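Local coordinates for protein N-alpha-acetyltransferase 30 (Saccharomyces cerevisiae, PDB 6YGA) that catalyses transfer of an acetyl group from acetyl-CoA to the N-terminal methionine of proteins, as the catalytic subunit of the NatC complex, at residues M69-H72 with R76-G79. Sequence-based numbering, arbitrary orientation.
With EDO (1,2-ethanediol), chain J.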
loop_
_atom_site.group_PDB
_atom_site.type_symbol
_atom_site.label_atom_id
_atom_site.label_comp_id
_atom_site.label_asym_id
_atom_site.label_seq_id
_atom_site.Cartn_x
_atom_site.Cartn_y
_atom_site.Cartn_z
HETATM N N MSE A 69 -20.047 11.224 -12.335
HETATM C CA MSE A 69 -20.614 9.880 -12.318
HETATM C C MSE A 69 -20.301 9.146 -13.615
HETATM O O MSE A 69 -20.293 9.732 -14.696
HETATM C CB MSE A 69 -22.125 9.920 -12.078
HETATM C CG MSE A 69 -22.930 10.587 -13.172
HETATM SE SE MSE A 69 -24.776 10.878 -12.620
HETATM C CE MSE A 69 -25.515 9.116 -12.996
ATOM N N ASP A 70 -20.027 7.852 -13.494
ATOM C CA ASP A 70 -19.685 7.013 -14.628
ATOM C C ASP A 70 -20.183 5.609 -14.337
ATOM O O ASP A 70 -20.330 5.240 -13.166
ATOM C CB ASP A 70 -18.168 6.994 -14.882
ATOM C CG ASP A 70 -17.712 8.119 -15.793
ATOM O OD1 ASP A 70 -18.450 8.450 -16.743
ATOM O OD2 ASP A 70 -16.612 8.667 -15.564
ATOM N N PRO A 71 -20.462 4.813 -15.366
ATOM C CA PRO A 71 -20.755 3.396 -15.122
ATOM C C PRO A 71 -19.542 2.695 -14.529
ATOM O O PRO A 71 -18.409 2.900 -14.967
ATOM C CB PRO A 71 -21.097 2.858 -16.518
ATOM C CG PRO A 71 -20.447 3.816 -17.462
ATOM C CD PRO A 71 -20.544 5.155 -16.795
ATOM N N HIS A 72 -19.784 1.887 -13.503
ATOM C CA HIS A 72 -18.752 1.049 -12.910
ATOM C C HIS A 72 -19.079 -0.402 -13.226
ATOM O O HIS A 72 -20.242 -0.811 -13.148
ATOM C CB HIS A 72 -18.647 1.253 -11.396
ATOM C CG HIS A 72 -17.409 0.663 -10.790
ATOM N ND1 HIS A 72 -17.437 -0.406 -9.920
ATOM C CD2 HIS A 72 -16.104 0.996 -10.932
ATOM C CE1 HIS A 72 -16.203 -0.705 -9.551
ATOM N NE2 HIS A 72 -15.375 0.130 -10.153
ATOM N N ARG A 76 -23.645 -0.900 -13.161
ATOM C CA ARG A 76 -23.950 0.006 -12.065
ATOM C C ARG A 76 -23.375 1.390 -12.326
ATOM O O ARG A 76 -22.270 1.528 -12.860
ATOM C CB ARG A 76 -23.424 -0.542 -10.729
ATOM C CG ARG A 76 -24.192 -1.768 -10.251
ATOM C CD ARG A 76 -23.593 -2.392 -8.996
ATOM N NE ARG A 76 -23.704 -1.531 -7.820
ATOM C CZ ARG A 76 -24.802 -1.406 -7.078
ATOM N NH1 ARG A 76 -25.902 -2.078 -7.392
ATOM N NH2 ARG A 76 -24.804 -0.603 -6.023
ATOM N N LEU A 77 -24.143 2.413 -11.951
ATOM C CA LEU A 77 -23.704 3.800 -12.032
ATOM C C LEU A 77 -23.084 4.204 -10.702
ATOM O O LEU A 77 -23.733 4.102 -9.654
ATOM C CB LEU A 77 -24.869 4.727 -12.372
ATOM C CG LEU A 77 -25.275 4.784 -13.841
ATOM C CD1 LEU A 77 -26.405 5.781 -14.053
ATOM C CD2 LEU A 77 -24.070 5.143 -14.693
ATOM N N ARG A 78 -21.837 4.671 -10.752
ATOM C CA ARG A 78 -21.086 5.071 -9.567
ATOM C C ARG A 78 -20.932 6.588 -9.554
ATOM O O ARG A 78 -20.250 7.160 -10.413
ATOM C CB ARG A 78 -19.720 4.389 -9.532
ATOM C CG ARG A 78 -18.756 5.002 -8.529
ATOM C CD ARG A 78 -17.562 4.102 -8.277
ATOM N NE ARG A 78 -17.945 2.890 -7.560
ATOM C CZ ARG A 78 -17.103 1.911 -7.247
ATOM N NH1 ARG A 78 -15.826 1.997 -7.591
ATOM N NH2 ARG A 78 -17.538 0.845 -6.589
ATOM N N GLY A 79 -21.576 7.236 -8.587
ATOM C CA GLY A 79 -21.289 8.626 -8.320
ATOM C C GLY A 79 -19.979 8.778 -7.570
ATOM O O GLY A 79 -19.557 7.896 -6.822
HETATM C C1 EDO J . -23.767 8.580 -16.282
HETATM O O1 EDO J . -22.444 8.577 -16.831
HETATM C C2 EDO J . -24.799 8.384 -17.387
HETATM O O2 EDO J . -24.619 7.107 -18.013
#
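Asp70 and Arg78 form a hydrogen-bonded antiparallel pair, Asp70 N to Arg78 O at 3.2 Å and Arg78 N to Asp70 O at 2.9 Å. Nearer the turn, His72 N donates to Arg76 O at 2.6 Å; the return bond from Arg76 N to His72 O is weak. CA of Pro71, between these pairs, makes a C-H...O contact with Arg76 O, and CA of Met69, beyond the first, with Arg78 O. On the face carrying His72 and Arg78, the guanidinium stacks on the imidazole, centres 3.6 Å and planes 20° apart, NH1 over the rim near NE2 and ND1 over the guanidinium centre. CG of each is anti to the backbone N (chi1 -167° for His72), and the chains run alongside; a salt bridge to Glu114 probably helps hold Arg78 NH2 in place. The other face is apolar: selenomethionine Met69 bends at selenium (chi3 -83°), bringing CE within 3.6 Å of Leu77 CD1, while Leu77 CD2 sits over the Pro71 ring, 3.7 Å from its N. Ethanediol, probably from crystallisation, donates from O1 to Met69 O. This is the turn end of a beta hairpin, joining strands 61-72 and 76-86 in the mixed sheet of the GNAT fold.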